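Local coordinates for protein Cif-like 1 wild-type (Burkholderia cenocepacia, PDB 7JQX) that probably hydrolyses epoxides, as a Cif-like epoxide hydrolase of the alpha/beta hydrolase fold that assembles into an octamer, at residues A[27-32]-A[40-45]; A[151-156]-A[267-272]. One frame throughout, in Å; residues are numbered along the deposited sequence.

Interaction 1. Residues A[27-32]-A[40-45]; sequences SRRYAQ and YVTGGP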
loop_
_atom_site.group_PDB
_atom_site.type_symbol
_atom_site.label_atom_id
_atom_site.label_comp_id
_atom_site.label_asym_id
_atom_site.label_seq_id
_atom_site.Cartn_x
_atom_site.Cartn_y
_atom_site.Cartn_z
ATOM N N SER A 27 18.570 28.716 -18.720
ATOM C CA SER A 27 18.555 27.450 -19.409
ATOM C C SER A 27 19.062 26.393 -18.460
ATOM O O SER A 27 19.901 26.670 -17.600
ATOM C CB SER A 27 19.454 27.495 -20.646
ATOM O OG SER A 27 19.186 28.666 -21.377
ATOM N N ARG A 28 18.580 25.180 -18.663
ATOM C CA ARG A 28 19.049 24.006 -17.950
ATOM C C ARG A 28 20.089 23.325 -18.820
ATOM O O ARG A 28 19.905 23.195 -20.033
ATOM C CB ARG A 28 17.889 23.052 -17.660
ATOM C CG ARG A 28 16.862 23.590 -16.682
ATOM C CD ARG A 28 15.709 22.603 -16.417
ATOM N NE ARG A 28 16.179 21.227 -16.337
ATOM C CZ ARG A 28 15.395 20.158 -16.451
ATOM N NH1 ARG A 28 14.089 20.306 -16.653
ATOM N NH2 ARG A 28 15.910 18.932 -16.378
ATOM N N ARG A 29 21.196 22.914 -18.208
ATOM C CA ARG A 29 22.288 22.302 -18.952
ATOM C C ARG A 29 22.973 21.231 -18.100
ATOM O O ARG A 29 22.794 21.151 -16.880
ATOM C CB ARG A 29 23.300 23.355 -19.424
ATOM C CG ARG A 29 22.914 24.036 -20.743
ATOM C CD ARG A 29 23.566 25.397 -20.862
ATOM N NE ARG A 29 22.798 26.317 -21.713
ATOM C CZ ARG A 29 23.273 27.462 -22.213
ATOM N NH1 ARG A 29 24.521 27.836 -21.963
ATOM N NH2 ARG A 29 22.497 28.242 -22.958
ATOM N N TYR A 30 23.750 20.389 -18.767
ATOM C CA TYR A 30 24.500 19.339 -18.103
ATOM C C TYR A 30 25.984 19.493 -18.370
ATOM O O TYR A 30 26.395 20.002 -19.418
ATOM C CB TYR A 30 24.058 17.959 -18.564
ATOM C CG TYR A 30 22.623 17.663 -18.235
ATOM C CD1 TYR A 30 21.631 17.904 -19.166
ATOM C CD2 TYR A 30 22.254 17.140 -16.990
ATOM C CE1 TYR A 30 20.307 17.640 -18.895
ATOM C CE2 TYR A 30 20.915 16.869 -16.703
ATOM C CZ TYR A 30 19.947 17.128 -17.675
ATOM O OH TYR A 30 18.616 16.884 -17.442
ATOM N N ALA A 31 26.774 19.053 -17.399
ATOM C CA ALA A 31 28.219 18.969 -17.532
ATOM C C ALA A 31 28.629 17.556 -17.158
ATOM O O ALA A 31 28.322 17.094 -16.053
ATOM C CB ALA A 31 28.925 19.989 -16.637
ATOM N N GLN A 32 29.308 16.916 -18.071
ATOM C CA GLN A 32 29.797 15.619 -17.829
ATOM C C GLN A 32 31.209 15.726 -17.311
ATOM O O GLN A 32 32.073 16.226 -17.955
ATOM C CB GLN A 32 29.803 14.829 -19.104
ATOM C CG GLN A 32 30.111 13.380 -18.928
ATOM C CD GLN A 32 29.035 12.664 -18.187
ATOM O OE1 GLN A 32 27.898 12.739 -18.523
ATOM N NE2 GLN A 32 29.410 11.950 -17.188
ATOM N N TYR A 40 22.898 21.979 -14.039
ATOM C CA TYR A 40 22.970 23.353 -13.561
ATOM C C TYR A 40 22.084 24.224 -14.430
ATOM O O TYR A 40 21.666 23.829 -15.516
ATOM C CB TYR A 40 24.406 23.889 -13.546
ATOM C CG TYR A 40 25.025 23.990 -14.914
ATOM C CD1 TYR A 40 25.557 22.861 -15.542
ATOM C CD2 TYR A 40 25.077 25.217 -15.592
ATOM C CE1 TYR A 40 26.120 22.947 -16.799
ATOM C CE2 TYR A 40 25.636 25.314 -16.849
ATOM C CZ TYR A 40 26.157 24.180 -17.447
ATOM O OH TYR A 40 26.719 24.279 -18.699
ATOM N N VAL A 41 21.773 25.407 -13.922
ATOM C CA VAL A 41 20.987 26.393 -14.648
ATOM C C VAL A 41 21.809 27.666 -14.763
ATOM O O VAL A 41 22.421 28.101 -13.782
ATOM C CB VAL A 41 19.645 26.663 -13.944
ATOM C CG1 VAL A 41 18.809 27.688 -14.747
ATOM C CG2 VAL A 41 18.903 25.347 -13.744
ATOM N N THR A 42 21.818 28.270 -15.950
ATOM C CA THR A 42 22.701 29.399 -16.200
ATOM C C THR A 42 21.992 30.471 -17.018
ATOM O O THR A 42 21.084 30.186 -17.807
ATOM C CB THR A 42 24.006 28.966 -16.912
ATOM O OG1 THR A 42 24.999 29.993 -16.776
ATOM C CG2 THR A 42 23.791 28.684 -18.388
ATOM N N GLY A 43 22.411 31.715 -16.792
ATOM C CA GLY A 43 21.941 32.865 -17.548
ATOM C C GLY A 43 22.858 34.045 -17.299
ATOM O O GLY A 43 23.806 33.968 -16.516
ATOM N N GLY A 44 22.553 35.161 -17.958
ATOM C CA GLY A 44 23.379 36.346 -17.859
ATOM C C GLY A 44 24.412 36.390 -18.968
ATOM O O GLY A 44 24.541 35.454 -19.762
ATOM N N PRO A 45 25.183 37.472 -19.032
ATOM C CA PRO A 45 26.129 37.651 -20.149
ATOM C C PRO A 45 27.193 36.561 -20.176
ATOM O O PRO A 45 27.805 36.255 -19.157
ATOM C CB PRO A 45 26.745 39.033 -19.873
ATOM C CG PRO A 45 25.853 39.689 -18.871
ATOM C CD PRO A 45 25.241 38.576 -18.060
HETATM O O HOH W 1 20.835 30.640 -20.992
HETATM O O HOH W 2 26.592 26.581 -20.431
HETATM O O HOH W 3 27.604 22.192 -20.006
#
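Arg29 lays its side chain obliquely across the ring of Tyr40, the neighbour it faces as a hydrogen-bonded pair of the antiparallel strands 27-32 and 40-43. Its CB sits over one ring face, 4.0 Å from the centroid of the Tyr40 ring and 29° off the normal, a CH-pi contact displaced toward CZ and the hydroxyl. Tyr40 can meet it because it holds CG between its backbone N and carbonyl carbon (chi1 64°), which turns the ring across the neighbouring strand; Ala31 N then comes to the ring edge, and Ala31 CB packs 4.1 Å from Tyr40 CE1. Beyond CB the arginine stays extended and carries its guanidinium over Thr42, whose CG2 lies under one face, 3.7 Å from Arg29 NH1. The guanidinium and phenol planes stand 81° apart, and the two groups are joined through a water that accepts from NH1 in the guanidinium plane and is hydrogen-bonded to Tyr40 OH. A second water links the same hydroxyl to Tyr30 O, so two waters near the ring plane grip the phenol oxygen. On the other sheet face, Arg28 CG touches Val41 CG2 at 4.0 Å.

Backbone bonds fix this register: Arg29 N to Tyr40 O is 2.9 Å and Tyr40 N to Arg29 O 3.0 Å, with a similar reciprocal pair between Ser27 and Thr42. Thr42 turns OG1 to Val78 O on the next strand, while Ser27 OG bonds to Gly12 N of the second subunit as well as to a water bound by Thr42 O. Helix 98-111 supplies Leu108 against Tyr40 and Ala31. The arrangement is that of the beta hairpin formed by the first two strands, at one margin of the alpha/beta hydrolase sheet.

Interaction 2. Residues A[151-156]-A[267-272]; sequences PGTRIW and ARELAL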
loop_
_atom_site.group_PDB
_atom_site.type_symbol
_atom_site.label_atom_id
_atom_site.label_comp_id
_atom_site.label_asym_id
_atom_site.label_seq_id
_atom_site.Cartn_x
_atom_site.Cartn_y
_atom_site.Cartn_z
ATOM N N PRO A 151 31.421 22.552 9.304
ATOM C CA PRO A 151 32.130 21.662 10.229
ATOM C C PRO A 151 33.512 22.194 10.570
ATOM O O PRO A 151 34.159 22.869 9.770
ATOM C CB PRO A 151 32.215 20.351 9.448
ATOM C CG PRO A 151 30.965 20.381 8.599
ATOM C CD PRO A 151 30.853 21.815 8.159
ATOM N N GLY A 152 33.951 21.913 11.792
ATOM C CA GLY A 152 35.228 22.372 12.279
ATOM C C GLY A 152 35.175 23.627 13.125
ATOM O O GLY A 152 36.085 23.834 13.936
ATOM N N THR A 153 34.135 24.451 12.975
ATOM C CA THR A 153 34.031 25.696 13.719
ATOM C C THR A 153 33.513 25.431 15.134
ATOM O O THR A 153 32.932 24.383 15.415
ATOM C CB THR A 153 33.094 26.666 12.995
ATOM O OG1 THR A 153 31.796 26.069 12.893
ATOM C CG2 THR A 153 33.617 26.965 11.588
ATOM N N ARG A 154 33.699 26.407 16.029
ATOM C CA ARG A 154 33.178 26.240 17.383
ATOM C C ARG A 154 31.662 26.310 17.367
ATOM O O ARG A 154 30.999 25.608 18.132
ATOM C CB ARG A 154 33.749 27.304 18.337
ATOM C CG ARG A 154 35.220 27.532 18.126
ATOM C CD ARG A 154 35.801 28.780 18.830
ATOM N NE ARG A 154 35.341 30.021 18.219
ATOM C CZ ARG A 154 35.859 31.243 18.364
ATOM N NH1 ARG A 154 35.198 32.272 17.817
ATOM N NH2 ARG A 154 37.092 31.434 18.857
ATOM N N ILE A 155 31.089 27.121 16.467
ATOM C CA ILE A 155 29.636 27.204 16.396
ATOM C C ILE A 155 29.068 25.854 16.009
ATOM O O ILE A 155 28.057 25.405 16.565
ATOM C CB ILE A 155 29.193 28.287 15.396
ATOM C CG1 ILE A 155 29.812 29.644 15.749
ATOM C CG2 ILE A 155 27.662 28.373 15.374
ATOM C CD1 ILE A 155 29.194 30.265 16.984
ATOM N N TRP A 156 29.773 25.142 15.131
ATOM C CA TRP A 156 29.372 23.795 14.766
ATOM C C TRP A 156 29.470 22.864 15.962
ATOM O O TRP A 156 28.514 22.161 16.298
ATOM C CB TRP A 156 30.263 23.307 13.628
ATOM C CG TRP A 156 30.076 21.897 13.238
ATOM C CD1 TRP A 156 30.702 20.809 13.763
ATOM C CD2 TRP A 156 29.212 21.408 12.211
ATOM N NE1 TRP A 156 30.288 19.670 13.122
ATOM C CE2 TRP A 156 29.368 20.009 12.168
ATOM C CE3 TRP A 156 28.320 22.018 11.325
ATOM C CZ2 TRP A 156 28.661 19.201 11.271
ATOM C CZ3 TRP A 156 27.612 21.214 10.432
ATOM C CH2 TRP A 156 27.794 19.818 10.412
ATOM N N ALA A 267 32.193 32.645 10.524
ATOM C CA ALA A 267 33.035 32.999 9.388
ATOM C C ALA A 267 34.361 33.605 9.838
ATOM O O ALA A 267 35.382 33.426 9.163
ATOM C CB ALA A 267 32.280 33.957 8.447
ATOM N N ARG A 268 34.383 34.272 10.995
ATOM C CA ARG A 268 35.623 34.901 11.441
ATOM C C ARG A 268 36.668 33.895 11.892
ATOM O O ARG A 268 37.858 34.225 11.903
ATOM C CB ARG A 268 35.329 35.877 12.570
ATOM C CG ARG A 268 34.625 37.133 12.075
ATOM C CD ARG A 268 34.580 38.193 13.145
ATOM N NE ARG A 268 34.071 39.452 12.616
ATOM C CZ ARG A 268 32.993 40.070 13.082
ATOM N NH1 ARG A 268 32.308 39.543 14.093
ATOM N NH2 ARG A 268 32.610 41.216 12.538
ATOM N N GLU A 269 36.269 32.661 12.198
ATOM C CA GLU A 269 37.247 31.617 12.452
ATOM C C GLU A 269 37.840 31.084 11.163
ATOM O O GLU A 269 38.848 30.373 11.204
ATOM C CB GLU A 269 36.624 30.456 13.228
ATOM C CG GLU A 269 35.545 30.828 14.228
ATOM C CD GLU A 269 34.859 29.589 14.821
ATOM O OE1 GLU A 269 33.685 29.691 15.276
ATOM O OE2 GLU A 269 35.499 28.508 14.821
ATOM N N LEU A 270 37.257 31.444 10.024
ATOM C CA LEU A 270 37.619 30.885 8.735
ATOM C C LEU A 270 38.449 31.821 7.877
ATOM O O LEU A 270 39.286 31.347 7.100
ATOM C CB LEU A 270 36.339 30.543 7.951
ATOM C CG LEU A 270 35.307 29.590 8.517
ATOM C CD1 LEU A 270 34.634 28.940 7.352
ATOM C CD2 LEU A 270 35.944 28.508 9.372
ATOM N N ALA A 271 38.251 33.129 8.021
ATOM C CA ALA A 271 38.774 34.086 7.067
ATOM C C ALA A 271 39.245 35.340 7.785
ATOM O O ALA A 271 38.764 35.681 8.868
ATOM C CB ALA A 271 37.700 34.439 6.017
ATOM N N LEU A 272 40.149 36.068 7.124
ATOM C CA LEU A 272 40.717 37.298 7.668
ATOM C C LEU A 272 39.864 38.523 7.364
ATOM O O LEU A 272 39.794 39.446 8.192
ATOM C CB LEU A 272 42.108 37.550 7.071
ATOM C CG LEU A 272 43.268 36.561 7.084
ATOM C CD1 LEU A 272 44.338 36.998 6.075
ATOM C CD2 LEU A 272 43.872 36.441 8.473
#
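Glu269 places CG beside its backbone N (chi1 -34°, well short of a staggered value) and runs on extended from there, which delivers its carboxylate to the start of helix 154-162. There Glu269 OE2 accepts from Arg154 N at 3.0 Å with an N-H...O angle of 161°, through the syn lone pair. Arg154 bends at chi3 and folds back along the same acid: its NE reaches OE1 of Glu269 at 3.4 Å, a weak, salt-bridging hydrogen bond, and Glu269 CG lies over one guanidinium face. With the two planes 48° apart, this is an oblique grip unlike the flat, two-pronged pairing of coplanar groups. The position of the carboxylate at a helix N-terminus would be expected to stabilise its negative charge.

Thr153 is the N-cap: its OG1 accepts from Trp156 N at 3.2 Å and is also hydrogen-bonded to Val150 O. Its methyl CG2 meets Leu270 CD2 at 3.6 Å, an apolar touch next to the Arg154-Glu269 bonds, with the side chains about at right angles.

Leu270 also packs on Val150 and on Tyr130 of helix 124-135, while Thr153 and Ile155 rest on Met266 of helix 262-268. The contact thus joins the start of helix 154-162, entered from strand 140-146, to the end of helix 262-268 and the residues that lead on to strand 274-279.

Interaction 1 and interaction 2 lie on opposite sides of the chain's centre, and the centre of each lies about 17 Å from the chain's centre; their centres are 32 Å apart and their nearest atoms about 23 Å apart, so they do not touch. They follow one another along the chain. The 27-32/40-45 pair holds one margin of the central sheet, whereas 151-156/267-272 joins connections near its other end, following strand 140-146 and preceding the outermost strand 274-279. Strand 117-122 lies between these regions in the sheet and leads into a probable nucleophile elbow at Gly121, Asp123 and Gly125. Interaction 1 also reaches the second subunit, while no other chain touches interaction 2.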